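Local structure of Uly1 (Catenovulum maritimum, 7DRQ) at residues Y59-W64 and V74-Y79; A52-K57 and A112-P117; K85-E90 and V160-F165. The protein probably cleaves the green-algal polysaccharide ulvan by beta-elimination, as an ulvan lyase of polysaccharide lyase family 24 from a marine bacterium. All coordinates share one frame; numbering follows the deposited sequence.

Contact 1 (Y59-W64 and V74-Y79)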
ATOM      1  N   TYR A  59     -16.517  -5.700 -11.797  1.00 12.07           N
ATOM      2  CA  TYR A  59     -16.451  -4.334 -11.295  1.00 12.71           C
ATOM      3  C   TYR A  59     -15.020  -3.989 -10.929  1.00 12.88           C
ATOM      4  O   TYR A  59     -14.345  -4.771 -10.251  1.00 16.55           O
ATOM      5  CB  TYR A  59     -17.355  -4.155 -10.077  1.00 10.26           C
ATOM      6  CG  TYR A  59     -18.795  -4.517 -10.318  1.00 14.97           C
ATOM      7  CD1 TYR A  59     -19.645  -3.660 -11.006  1.00 15.75           C
ATOM      8  CD2 TYR A  59     -19.314  -5.716  -9.834  1.00 17.52           C
ATOM      9  CE1 TYR A  59     -20.990  -4.001 -11.213  1.00 18.41           C
ATOM     10  CE2 TYR A  59     -20.634  -6.061 -10.033  1.00 20.09           C
ATOM     11  CZ  TYR A  59     -21.466  -5.207 -10.719  1.00 18.99           C
ATOM     12  OH  TYR A  59     -22.784  -5.565 -10.907  1.00 21.50           O
ATOM     13  N   VAL A  60     -14.561  -2.820 -11.367  1.00 11.51           N
ATOM     14  CA  VAL A  60     -13.275  -2.279 -10.942  1.00 10.71           C
ATOM     15  C   VAL A  60     -13.557  -1.119 -10.002  1.00 12.99           C
ATOM     16  O   VAL A  60     -14.158  -0.117 -10.414  1.00 15.44           O
ATOM     17  CB  VAL A  60     -12.427  -1.811 -12.137  1.00 11.71           C
ATOM     18  CG1 VAL A  60     -11.035  -1.409 -11.652  1.00 11.30           C
ATOM     19  CG2 VAL A  60     -12.333  -2.913 -13.173  1.00 12.74           C
ATOM     20  N   PHE A  61     -13.118  -1.240  -8.751  1.00 11.16           N
ATOM     21  CA  PHE A  61     -13.298  -0.197  -7.754  1.00  9.92           C
ATOM     22  C   PHE A  61     -12.011   0.607  -7.628  1.00 11.32           C
ATOM     23  O   PHE A  61     -10.932   0.028  -7.464  1.00 12.83           O
ATOM     24  CB  PHE A  61     -13.678  -0.810  -6.404  1.00 12.22           C
ATOM     25  CG  PHE A  61     -15.038  -1.456  -6.399  1.00 12.05           C
ATOM     26  CD1 PHE A  61     -15.197  -2.769  -6.818  1.00  9.99           C
ATOM     27  CD2 PHE A  61     -16.156  -0.748  -5.979  1.00 12.70           C
ATOM     28  CE1 PHE A  61     -16.441  -3.364  -6.814  1.00  9.94           C
ATOM     29  CE2 PHE A  61     -17.406  -1.343  -5.968  1.00 10.28           C
ATOM     30  CZ  PHE A  61     -17.549  -2.650  -6.389  1.00  9.59           C
HETATM   31  N   MSE A  62     -12.122   1.933  -7.737  1.00 10.27           N
HETATM   32  CA  MSE A  62     -10.957   2.813  -7.666  1.00  9.22           C
HETATM   33  C   MSE A  62     -11.227   4.007  -6.766  1.00  9.88           C
HETATM   34  O   MSE A  62     -12.270   4.648  -6.876  1.00 11.83           O
HETATM   35  CB  MSE A  62     -10.565   3.289  -9.064  1.00  9.76           C
HETATM   36  CG  MSE A  62     -10.132   2.162  -9.970  1.00  9.80           C
HETATM   37 SE   MSE A  62      -9.988   2.829 -11.821  0.87 14.21          SE
HETATM   38  CE  MSE A  62     -11.829   2.629 -12.407  1.00 10.91           C
ATOM     39  N   THR A  63     -10.284   4.308  -5.879  1.00 10.78           N
ATOM     40  CA  THR A  63     -10.405   5.442  -4.977  1.00 12.81           C
ATOM     41  C   THR A  63      -9.479   6.567  -5.421  1.00  9.65           C
ATOM     42  O   THR A  63      -8.489   6.349  -6.118  1.00 11.20           O
ATOM     43  CB  THR A  63     -10.069   5.057  -3.536  1.00 11.40           C
ATOM     44  OG1 THR A  63      -8.682   4.719  -3.443  1.00 12.52           O
ATOM     45  CG2 THR A  63     -10.923   3.868  -3.072  1.00 10.79           C
ATOM     46  N   TRP A  64      -9.809   7.775  -4.978  1.00 12.04           N
ATOM     47  CA  TRP A  64      -9.032   8.971  -5.267  1.00 11.76           C
ATOM     48  C   TRP A  64      -9.603  10.115  -4.444  1.00  9.51           C
ATOM     49  O   TRP A  64     -10.784  10.103  -4.088  1.00 11.98           O
ATOM     50  CB  TRP A  64      -9.054   9.316  -6.770  1.00  9.39           C
ATOM     51  CG  TRP A  64     -10.431   9.326  -7.427  1.00  8.93           C
ATOM     52  CD1 TRP A  64     -11.219   8.240  -7.708  1.00 11.32           C
ATOM     53  CD2 TRP A  64     -11.144  10.467  -7.917  1.00 13.25           C
ATOM     54  NE1 TRP A  64     -12.380   8.641  -8.335  1.00 12.47           N
ATOM     55  CE2 TRP A  64     -12.362  10.000  -8.468  1.00 12.97           C
ATOM     56  CE3 TRP A  64     -10.880  11.840  -7.940  1.00 12.70           C
ATOM     57  CZ2 TRP A  64     -13.306  10.856  -9.019  1.00 11.24           C
ATOM     58  CZ3 TRP A  64     -11.818  12.687  -8.499  1.00 12.37           C
ATOM     59  CH2 TRP A  64     -13.014  12.196  -9.035  1.00 11.69           C
ATOM     60  N   VAL A  74     -13.031  12.583  -0.563  1.00 10.37           N
ATOM     61  CA  VAL A  74     -12.802  11.161  -0.802  1.00  9.96           C
ATOM     62  C   VAL A  74     -13.796  10.652  -1.840  1.00 11.87           C
ATOM     63  O   VAL A  74     -15.012  10.826  -1.693  1.00 13.32           O
ATOM     64  CB  VAL A  74     -12.935  10.383   0.518  1.00 11.36           C
ATOM     65  CG1 VAL A  74     -13.032   8.885   0.258  1.00 13.14           C
ATOM     66  CG2 VAL A  74     -11.763  10.710   1.464  1.00 10.84           C
HETATM   67  N   MSE A  75     -13.288  10.015  -2.894  1.00  9.18           N
HETATM   68  CA  MSE A  75     -14.149   9.501  -3.971  1.00 10.80           C
HETATM   69  C   MSE A  75     -13.991   8.006  -4.165  1.00 11.44           C
HETATM   70  O   MSE A  75     -12.905   7.465  -3.985  1.00 10.08           O
HETATM   71  CB  MSE A  75     -13.846  10.183  -5.311  1.00 10.78           C
HETATM   72  CG  MSE A  75     -13.574  11.674  -5.242  1.00 12.75           C
HETATM   73 SE   MSE A  75     -15.168  12.693  -4.798  0.73 14.26          SE
HETATM   74  CE  MSE A  75     -16.340  12.235  -6.302  1.00 10.67           C
ATOM     75  N   LEU A  76     -15.078   7.346  -4.575  1.00 12.70           N
ATOM     76  CA  LEU A  76     -15.061   5.932  -4.915  1.00  8.43           C
ATOM     77  C   LEU A  76     -15.749   5.754  -6.261  1.00 10.75           C
ATOM     78  O   LEU A  76     -16.925   6.096  -6.403  1.00 11.89           O
ATOM     79  CB  LEU A  76     -15.752   5.093  -3.829  1.00  8.32           C
ATOM     80  CG  LEU A  76     -15.959   3.624  -4.230  1.00 10.22           C
ATOM     81  CD1 LEU A  76     -14.609   2.943  -4.465  1.00  9.95           C
ATOM     82  CD2 LEU A  76     -16.789   2.868  -3.185  1.00 11.49           C
ATOM     83  N   THR A  77     -15.009   5.250  -7.247  1.00 10.03           N
ATOM     84  CA  THR A  77     -15.519   5.034  -8.600  1.00 11.22           C
ATOM     85  C   THR A  77     -15.614   3.541  -8.868  1.00 10.82           C
ATOM     86  O   THR A  77     -14.721   2.774  -8.488  1.00 12.22           O
ATOM     87  CB  THR A  77     -14.603   5.678  -9.648  1.00 10.48           C
ATOM     88  OG1 THR A  77     -14.547   7.092  -9.443  1.00 13.82           O
ATOM     89  CG2 THR A  77     -15.130   5.404 -11.070  1.00  9.73           C
ATOM     90  N   ARG A  78     -16.698   3.123  -9.510  1.00 10.44           N
ATOM     91  CA  ARG A  78     -16.864   1.732  -9.898  1.00 10.51           C
ATOM     92  C   ARG A  78     -17.066   1.679 -11.401  1.00 13.67           C
ATOM     93  O   ARG A  78     -18.020   2.268 -11.915  1.00 12.56           O
ATOM     94  CB  ARG A  78     -18.050   1.088  -9.174  1.00 11.88           C
ATOM     95  CG  ARG A  78     -18.183  -0.407  -9.462  1.00 10.24           C
ATOM     96  CD  ARG A  78     -19.462  -0.979  -8.850  1.00 12.07           C
ATOM     97  NE  ARG A  78     -20.646  -0.474  -9.548  1.00 14.39           N
ATOM     98  CZ  ARG A  78     -21.899  -0.788  -9.231  1.00 14.76           C
ATOM     99  NH1 ARG A  78     -22.152  -1.631  -8.223  1.00 12.12           N
ATOM    100  NH2 ARG A  78     -22.909  -0.263  -9.923  1.00 13.93           N
ATOM    101  N   TYR A  79     -16.163   0.991 -12.094  1.00 14.01           N
ATOM    102  CA  TYR A  79     -16.256   0.763 -13.533  1.00 12.97           C
ATOM    103  C   TYR A  79     -16.790  -0.644 -13.783  1.00 13.17           C
ATOM    104  O   TYR A  79     -16.296  -1.617 -13.203  1.00 11.02           O
ATOM    105  CB  TYR A  79     -14.883   0.946 -14.193  1.00 13.02           C
ATOM    106  CG  TYR A  79     -14.826   0.447 -15.614  1.00 13.87           C
ATOM    107  CD1 TYR A  79     -15.361   1.199 -16.652  1.00 14.24           C
ATOM    108  CD2 TYR A  79     -14.253  -0.780 -15.922  1.00 13.92           C
ATOM    109  CE1 TYR A  79     -15.327   0.745 -17.960  1.00 14.85           C
ATOM    110  CE2 TYR A  79     -14.210  -1.243 -17.247  1.00 14.73           C
ATOM    111  CZ  TYR A  79     -14.751  -0.472 -18.253  1.00 16.59           C
ATOM    112  OH  TYR A  79     -14.715  -0.935 -19.561  1.00 13.73           O
TER
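Side-chain packing is tight where Trp64 meets Met75. CB and CG of the selenomethionine Met75 lie over one indole face, CG 3.6 Å from the centroid of the six-membered ring and almost on its normal. SE stands farther off, a long Met-aromatic contact. At the indole edge NE1 donates to Thr77 OG1, 2.9 Å away and nearly in the ring plane, in a straight bond (171°) that fixes the ring's rotation; OG1 also bonds Thr88 OG1. With CG between backbone N and carbonyl carbon (chi1 49°), the indole reaches across to the neighbouring strand. Hydrogen-bonded pairs Val60-Tyr79, Met62-Thr77 and Trp64-Met75 tie the backbones, although the bond Trp64 N to Met75 O is long, 3.3 Å. Tyr59 is the partly exposed end, its ring beside the Arg78 chain, CD1 3.4 Å from Arg78 CD. Arg78 CG covers a face of Phe61, while the guanidinium goes on to Ala158 O through NH1 and to a salt bridge with Asp162 through NH2. The hairpin is the middle of a four-stranded sheet, between strands 53-56 and 86-91; strand 111-115 packs against Phe61, Thr63 and Leu76, and strand 469-478 against Val60, Met62 and Tyr79.

Contact 2 (A52-K57 and A112-P117)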
ATOM      1  N   ALA A  52      -5.537   1.350  -3.861  1.00 10.48           N
ATOM      2  CA  ALA A  52      -6.616   2.174  -4.383  1.00  7.86           C
ATOM      3  C   ALA A  52      -7.400   1.534  -5.515  1.00 11.28           C
ATOM      4  O   ALA A  52      -8.280   2.192  -6.081  1.00 11.09           O
ATOM      5  CB  ALA A  52      -6.056   3.525  -4.858  1.00  9.44           C
ATOM      6  N   ILE A  53      -7.109   0.292  -5.888  1.00  8.80           N
ATOM      7  CA  ILE A  53      -7.856  -0.337  -6.971  1.00  9.70           C
ATOM      8  C   ILE A  53      -8.069  -1.813  -6.664  1.00 10.62           C
ATOM      9  O   ILE A  53      -7.133  -2.515  -6.271  1.00 12.83           O
ATOM     10  CB  ILE A  53      -7.154  -0.138  -8.332  1.00 10.22           C
ATOM     11  CG1 ILE A  53      -7.804  -1.015  -9.399  1.00 10.28           C
ATOM     12  CG2 ILE A  53      -5.652  -0.387  -8.244  1.00 10.45           C
ATOM     13  CD1 ILE A  53      -7.503  -0.539 -10.809  1.00 10.77           C
ATOM     14  N   LYS A  54      -9.306  -2.284  -6.840  1.00 11.38           N
ATOM     15  CA  LYS A  54      -9.632  -3.694  -6.670  1.00 11.71           C
ATOM     16  C   LYS A  54     -10.586  -4.115  -7.774  1.00 14.76           C
ATOM     17  O   LYS A  54     -11.326  -3.292  -8.324  1.00 12.14           O
ATOM     18  CB  LYS A  54     -10.291  -3.988  -5.313  1.00 13.06           C
ATOM     19  CG  LYS A  54      -9.389  -3.778  -4.111  1.00 10.63           C
ATOM     20  CD  LYS A  54      -8.220  -4.747  -4.148  1.00 11.78           C
ATOM     21  CE  LYS A  54      -7.088  -4.227  -3.270  1.00 11.39           C
ATOM     22  NZ  LYS A  54      -7.550  -4.091  -1.831  1.00 10.79           N
ATOM     23  N   VAL A  55     -10.569  -5.406  -8.087  1.00 10.51           N
ATOM     24  CA  VAL A  55     -11.478  -5.994  -9.065  1.00 12.30           C
ATOM     25  C   VAL A  55     -12.275  -7.094  -8.384  1.00 15.82           C
ATOM     26  O   VAL A  55     -11.700  -7.972  -7.728  1.00 17.48           O
ATOM     27  CB  VAL A  55     -10.727  -6.532 -10.297  1.00 13.92           C
ATOM     28  CG1 VAL A  55     -11.725  -7.059 -11.334  1.00 13.91           C
ATOM     29  CG2 VAL A  55      -9.902  -5.419 -10.920  1.00 13.17           C
ATOM     30  N   TYR A  56     -13.598  -7.030  -8.527  1.00 13.67           N
ATOM     31  CA  TYR A  56     -14.515  -8.027  -7.984  1.00 12.28           C
ATOM     32  C   TYR A  56     -15.539  -8.347  -9.062  1.00 15.54           C
ATOM     33  O   TYR A  56     -16.303  -7.462  -9.464  1.00 12.29           O
ATOM     34  CB  TYR A  56     -15.220  -7.522  -6.718  1.00 14.45           C
ATOM     35  CG  TYR A  56     -16.390  -8.395  -6.327  1.00 17.03           C
ATOM     36  CD1 TYR A  56     -16.185  -9.665  -5.802  1.00 16.98           C
ATOM     37  CD2 TYR A  56     -17.701  -7.963  -6.503  1.00 15.27           C
ATOM     38  CE1 TYR A  56     -17.255 -10.478  -5.459  1.00 16.75           C
ATOM     39  CE2 TYR A  56     -18.767  -8.761  -6.160  1.00 16.34           C
ATOM     40  CZ  TYR A  56     -18.541 -10.020  -5.640  1.00 18.36           C
ATOM     41  OH  TYR A  56     -19.606 -10.819  -5.307  1.00 20.28           O
ATOM     42  N   LYS A  57     -15.552  -9.600  -9.524  1.00 13.16           N
ATOM     43  CA  LYS A  57     -16.384  -9.998 -10.656  1.00 14.79           C
ATOM     44  C   LYS A  57     -16.175  -9.024 -11.815  1.00 15.52           C
ATOM     45  O   LYS A  57     -15.042  -8.848 -12.281  1.00 13.06           O
ATOM     46  CB  LYS A  57     -17.857 -10.077 -10.237  1.00 16.31           C
ATOM     47  CG  LYS A  57     -18.117 -11.138  -9.172  1.00 19.41           C
ATOM     48  CD  LYS A  57     -19.600 -11.310  -8.887  1.00 24.15           C
ATOM     49  CE  LYS A  57     -19.863 -12.603  -8.123  1.00 30.80           C
ATOM     50  NZ  LYS A  57     -19.034 -13.731  -8.645  1.00 34.60           N
ATOM     51  N   ALA A 112      -7.728   3.264   0.903  1.00  9.99           N
ATOM     52  CA  ALA A 112      -7.715   1.852   0.549  1.00 10.06           C
ATOM     53  C   ALA A 112      -9.143   1.349   0.399  1.00 10.31           C
ATOM     54  O   ALA A 112     -10.043   1.778   1.126  1.00 10.23           O
ATOM     55  CB  ALA A 112      -6.989   1.025   1.609  1.00 10.95           C
ATOM     56  N   VAL A 113      -9.350   0.447  -0.563  1.00 11.89           N
ATOM     57  CA  VAL A 113     -10.671  -0.110  -0.826  1.00 10.83           C
ATOM     58  C   VAL A 113     -10.567  -1.629  -0.878  1.00 11.59           C
ATOM     59  O   VAL A 113      -9.566  -2.188  -1.338  1.00 10.31           O
ATOM     60  CB  VAL A 113     -11.291   0.448  -2.135  1.00  6.55           C
ATOM     61  CG1 VAL A 113     -10.398   0.111  -3.354  1.00 11.35           C
ATOM     62  CG2 VAL A 113     -12.720  -0.059  -2.330  1.00  9.78           C
ATOM     63  N   ALA A 114     -11.611  -2.301  -0.392  1.00 10.83           N
ATOM     64  CA  ALA A 114     -11.747  -3.740  -0.563  1.00  9.87           C
ATOM     65  C   ALA A 114     -13.217  -4.115  -0.690  1.00 11.34           C
ATOM     66  O   ALA A 114     -14.099  -3.435  -0.154  1.00 11.86           O
ATOM     67  CB  ALA A 114     -11.140  -4.522   0.611  1.00 10.98           C
ATOM     68  N   ILE A 115     -13.462  -5.219  -1.392  1.00 10.13           N
ATOM     69  CA  ILE A 115     -14.768  -5.877  -1.450  1.00  9.44           C
ATOM     70  C   ILE A 115     -14.661  -7.211  -0.719  1.00 13.03           C
ATOM     71  O   ILE A 115     -13.690  -7.947  -0.915  1.00 13.42           O
ATOM     72  CB  ILE A 115     -15.211  -6.094  -2.910  1.00 11.04           C
ATOM     73  CG1 ILE A 115     -15.084  -4.805  -3.730  1.00 13.47           C
ATOM     74  CG2 ILE A 115     -16.631  -6.652  -2.960  1.00 12.64           C
ATOM     75  CD1 ILE A 115     -15.940  -3.683  -3.233  1.00 13.19           C
ATOM     76  N   SER A 116     -15.641  -7.524   0.138  1.00 10.17           N
ATOM     77  CA  SER A 116     -15.770  -8.902   0.622  1.00 11.52           C
ATOM     78  C   SER A 116     -16.440  -9.746  -0.450  1.00 12.71           C
ATOM     79  O   SER A 116     -17.578  -9.461  -0.822  1.00 12.17           O
ATOM     80  CB  SER A 116     -16.600  -8.994   1.890  1.00  9.70           C
ATOM     81  OG  SER A 116     -16.861 -10.378   2.176  1.00 11.08           O
ATOM     82  N   PRO A 117     -15.792 -10.793  -0.954  1.00 13.36           N
ATOM     83  CA  PRO A 117     -16.468 -11.662  -1.926  1.00 18.05           C
ATOM     84  C   PRO A 117     -17.566 -12.505  -1.294  1.00 15.64           C
ATOM     85  O   PRO A 117     -18.327 -13.144  -2.026  1.00 16.07           O
ATOM     86  CB  PRO A 117     -15.327 -12.533  -2.476  1.00 18.81           C
ATOM     87  CG  PRO A 117     -14.054 -11.860  -2.010  1.00 20.01           C
ATOM     88  CD  PRO A 117     -14.409 -11.220  -0.707  1.00 15.21           C
TER
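Two outermost strands of neighbouring antiparallel sheets, 53-56 and 111-115, meet here; residues 53-56 and 112-115 run nearly parallel (9°), their axes 6.6 Å apart. Lys54 NZ bridges them by donating to Val113 O at 2.8 Å, close to the line of the carbonyl bond. The chain folds at its second and fourth torsions, curling round the oxygen so that CG is 3.2 Å from Val113 O as well. A salt bridge to Asp51 gives the ammonium group a second partner and would help to balance its charge. Such side-by-side sheets, each a simple up-and-down meander, are the blades of a beta-propeller, consistent with the BNR-repeat family, and both strands are the first of their blades. Farther along, Ile115 stands across the Tyr56 side chain. Ile115 CG2 sits over one face of the phenol, 4.0 Å from its centroid and offset toward the rim; CG of Lys57 covers the opposite face. Tyr56 CE1 also meets Pro117 CA at 3.8 Å. The phenol lies over the second strand because its CG is anti to the backbone N (chi1 167°), and its OH is hydrogen-bonded to Glu120. At the other end, Val113 CG1 packs 4.0 Å from the carbonyl carbon of Ala52.

Contact 3 (K85-E90 and V160-F165)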
ATOM      1  N   LYS A  85     -19.492   1.356 -18.388  1.00 14.83           N
ATOM      2  CA  LYS A  85     -19.962   2.543 -17.685  1.00 17.15           C
ATOM      3  C   LYS A  85     -19.352   2.634 -16.292  1.00 15.59           C
ATOM      4  O   LYS A  85     -18.971   1.624 -15.698  1.00 14.26           O
ATOM      5  CB  LYS A  85     -21.487   2.553 -17.575  1.00 18.51           C
ATOM      6  CG  LYS A  85     -22.168   2.250 -18.911  1.00 21.23           C
ATOM      7  CD  LYS A  85     -22.461   3.514 -19.702  1.00 30.23           C
ATOM      8  CE  LYS A  85     -22.657   3.215 -21.192  1.00 37.13           C
ATOM      9  NZ  LYS A  85     -21.359   3.039 -21.927  1.00 44.60           N
ATOM     10  N   SER A  86     -19.286   3.860 -15.775  1.00 14.04           N
ATOM     11  CA  SER A  86     -18.733   4.130 -14.456  1.00 13.84           C
ATOM     12  C   SER A  86     -19.697   4.992 -13.660  1.00 15.21           C
ATOM     13  O   SER A  86     -20.457   5.791 -14.220  1.00 15.71           O
ATOM     14  CB  SER A  86     -17.372   4.837 -14.546  1.00 14.19           C
ATOM     15  OG  SER A  86     -16.464   4.080 -15.330  1.00 15.99           O
ATOM     16  N   VAL A  87     -19.652   4.815 -12.341  1.00 13.27           N
ATOM     17  CA  VAL A  87     -20.423   5.615 -11.397  1.00 12.57           C
ATOM     18  C   VAL A  87     -19.510   5.941 -10.219  1.00 12.86           C
ATOM     19  O   VAL A  87     -18.695   5.111  -9.800  1.00 12.72           O
ATOM     20  CB  VAL A  87     -21.698   4.875 -10.928  1.00 16.35           C
ATOM     21  CG1 VAL A  87     -21.361   3.469 -10.451  1.00 13.38           C
ATOM     22  CG2 VAL A  87     -22.428   5.663  -9.847  1.00 16.40           C
ATOM     23  N   THR A  88     -19.645   7.147  -9.685  1.00 14.33           N
ATOM     24  CA  THR A  88     -18.767   7.611  -8.616  1.00 10.23           C
ATOM     25  C   THR A  88     -19.591   8.091  -7.428  1.00 15.35           C
ATOM     26  O   THR A  88     -20.675   8.657  -7.599  1.00 13.78           O
ATOM     27  CB  THR A  88     -17.835   8.718  -9.145  1.00 12.81           C
ATOM     28  OG1 THR A  88     -16.951   8.143 -10.115  1.00 11.52           O
ATOM     29  CG2 THR A  88     -16.994   9.334  -8.033  1.00 15.05           C
ATOM     30  N   ILE A  89     -19.069   7.851  -6.226  1.00 10.43           N
ATOM     31  CA  ILE A  89     -19.683   8.303  -4.980  1.00 11.93           C
ATOM     32  C   ILE A  89     -18.748   9.311  -4.343  1.00 12.21           C
ATOM     33  O   ILE A  89     -17.548   9.044  -4.201  1.00 14.10           O
ATOM     34  CB  ILE A  89     -19.942   7.140  -4.007  1.00 14.44           C
ATOM     35  CG1 ILE A  89     -20.955   6.140  -4.583  1.00 11.70           C
ATOM     36  CG2 ILE A  89     -20.409   7.685  -2.661  1.00 11.70           C
ATOM     37  CD1 ILE A  89     -21.156   4.902  -3.681  1.00 13.29           C
ATOM     38  N   GLU A  90     -19.288  10.464  -3.957  1.00 14.40           N
ATOM     39  CA  GLU A  90     -18.537  11.462  -3.207  1.00 12.79           C
ATOM     40  C   GLU A  90     -18.809  11.286  -1.718  1.00 16.52           C
ATOM     41  O   GLU A  90     -19.968  11.305  -1.286  1.00 16.52           O
ATOM     42  CB  GLU A  90     -18.911  12.879  -3.643  1.00 17.33           C
ATOM     43  CG  GLU A  90     -18.234  13.957  -2.824  1.00 16.39           C
ATOM     44  CD  GLU A  90     -18.815  15.334  -3.075  1.00 20.59           C
ATOM     45  OE1 GLU A  90     -19.364  15.555  -4.169  1.00 22.03           O
ATOM     46  OE2 GLU A  90     -18.724  16.188  -2.172  1.00 22.79           O
ATOM     47  N   VAL A 160     -24.944  -3.491  -6.686  1.00 14.52           N
ATOM     48  CA  VAL A 160     -26.168  -2.772  -7.036  1.00 16.35           C
ATOM     49  C   VAL A 160     -25.984  -2.123  -8.410  1.00 15.60           C
ATOM     50  O   VAL A 160     -24.866  -1.972  -8.908  1.00 14.26           O
ATOM     51  CB  VAL A 160     -26.557  -1.723  -5.981  1.00 12.99           C
ATOM     52  CG1 VAL A 160     -26.805  -2.397  -4.626  1.00 16.78           C
ATOM     53  CG2 VAL A 160     -25.490  -0.631  -5.865  1.00 15.08           C
ATOM     54  N   THR A 161     -27.104  -1.760  -9.037  1.00 15.79           N
ATOM     55  CA  THR A 161     -27.024  -1.063 -10.317  1.00 13.57           C
ATOM     56  C   THR A 161     -26.375   0.305 -10.137  1.00 17.86           C
ATOM     57  O   THR A 161     -26.297   0.842  -9.030  1.00 16.36           O
ATOM     58  CB  THR A 161     -28.417  -0.887 -10.935  1.00 16.67           C
ATOM     59  OG1 THR A 161     -29.248  -0.165 -10.018  1.00 16.22           O
ATOM     60  CG2 THR A 161     -29.054  -2.243 -11.231  1.00 19.00           C
ATOM     61  N   ASP A 162     -25.907   0.874 -11.254  1.00 15.95           N
ATOM     62  CA  ASP A 162     -25.233   2.170 -11.203  1.00 14.91           C
ATOM     63  C   ASP A 162     -26.090   3.224 -10.514  1.00 15.34           C
ATOM     64  O   ASP A 162     -25.587   4.008  -9.700  1.00 14.23           O
ATOM     65  CB  ASP A 162     -24.868   2.645 -12.613  1.00 16.57           C
ATOM     66  CG  ASP A 162     -23.699   1.892 -13.212  1.00 20.57           C
ATOM     67  OD1 ASP A 162     -23.088   1.068 -12.507  1.00 16.50           O
ATOM     68  OD2 ASP A 162     -23.379   2.139 -14.405  1.00 18.11           O
ATOM     69  N   ASN A 163     -27.386   3.283 -10.844  1.00 15.19           N
ATOM     70  CA  ASN A 163     -28.194   4.351 -10.261  1.00 17.36           C
ATOM     71  C   ASN A 163     -28.386   4.172  -8.760  1.00 15.52           C
ATOM     72  O   ASN A 163     -28.731   5.138  -8.075  1.00 15.67           O
ATOM     73  CB  ASN A 163     -29.561   4.451 -10.945  1.00 21.27           C
ATOM     74  CG  ASN A 163     -30.380   3.208 -10.765  1.00 23.63           C
ATOM     75  OD1 ASN A 163     -29.956   2.116 -11.150  1.00 32.93           O
ATOM     76  ND2 ASN A 163     -31.570   3.354 -10.178  1.00 33.27           N
ATOM     77  N   ASN A 164     -28.181   2.967  -8.240  1.00 15.11           N
ATOM     78  CA  ASN A 164     -28.282   2.726  -6.805  1.00 15.38           C
ATOM     79  C   ASN A 164     -26.931   2.776  -6.105  1.00 13.69           C
ATOM     80  O   ASN A 164     -26.875   2.613  -4.876  1.00 14.75           O
ATOM     81  CB  ASN A 164     -28.958   1.373  -6.545  1.00 16.83           C
ATOM     82  CG  ASN A 164     -30.398   1.342  -7.029  1.00 20.03           C
ATOM     83  OD1 ASN A 164     -30.845   0.364  -7.616  1.00 23.28           O
ATOM     84  ND2 ASN A 164     -31.123   2.421  -6.788  1.00 18.15           N
ATOM     85  N   PHE A 165     -25.843   2.984  -6.849  1.00 12.55           N
ATOM     86  CA  PHE A 165     -24.496   3.021  -6.268  1.00 12.76           C
ATOM     87  C   PHE A 165     -24.261   4.428  -5.730  1.00 14.36           C
ATOM     88  O   PHE A 165     -23.665   5.293  -6.379  1.00 13.37           O
ATOM     89  CB  PHE A 165     -23.444   2.625  -7.301  1.00 14.32           C
ATOM     90  CG  PHE A 165     -22.080   2.387  -6.716  1.00 11.06           C
ATOM     91  CD1 PHE A 165     -21.808   1.220  -6.020  1.00 13.79           C
ATOM     92  CD2 PHE A 165     -21.078   3.323  -6.861  1.00 12.64           C
ATOM     93  CE1 PHE A 165     -20.551   0.995  -5.473  1.00 11.58           C
ATOM     94  CE2 PHE A 165     -19.801   3.103  -6.310  1.00 11.84           C
ATOM     95  CZ  PHE A 165     -19.549   1.936  -5.618  1.00 12.95           C
TER
HETATM   96  O   HOH W   1     -23.352   7.865  -7.153  1.00 18.61           O
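Phe165 O is gripped by a water that donates to it at 2.7 Å and to Thr88 O at 2.8 Å, joining the two backbones where no direct hydrogen bond does. The same carbonyl oxygen also has apolar neighbours, Ile89 CG1 at 3.4 Å and Val87 CG2 a little farther off. Across this contact the phenyl ring of Phe165 meets only carbon atoms of Val87 and Ile89. Ile89 comes crosswise to it, its extended chain (chi2 175°) setting CD1 over one face, 3.7 Å from the centroid and offset toward the rim. Val87 CG1 comes to the same ring obliquely, 3.6 Å from Phe165 CD2. Asp162 lies beside this patch: its OD1 is 3.6 Å from Val87 CG1, and OD2 rests against Lys85 CB at a similar distance, 3.7 Å. Both are contacts with carbon; the polar partner of OD1 is Arg78 NH2. The 3-10 turn 162-164 and the residue after it bring Asp162 and Phe165 to the strand, and Phe165 N is bonded to Asp162 O, while Asn163 and Asn164 point away on the exposed side. Arg78, from the adjacent strand 73-80, also binds Val160 O, and its side chain touches Phe165, so the loop is held to the sheet from two strands. Strand 86-91 is the last of its four-stranded sheet, and the chemistry implies a loop laid against that outer strand by hydrophobic contact and one water, with the salt bridge made by the inner neighbour.

How the contacts relate
Contacts 1 and 2 are buried, whereas contact 3, whose centre lies about 25 Å from the centre of the chain, is only partly so. All three involve one four-stranded sheet: contact 1 pairs its two middle strands, contact 2 joins its first strand to the next sheet, and contact 3 covers its last with a loop. Backbone hydrogen bonds dominate within the sheet; between the segments of contacts 2 and 3 the polar links are instead a lysine-carbonyl bond and a bridging water. Strand 59-64 touches contact 2, bonding to Lys54 and Ala52, and Phe61 packs on Ile115. Strand 74-79 does likewise with contact 3 through Leu76 and Ile89. Contacts 2 and 3 do not touch.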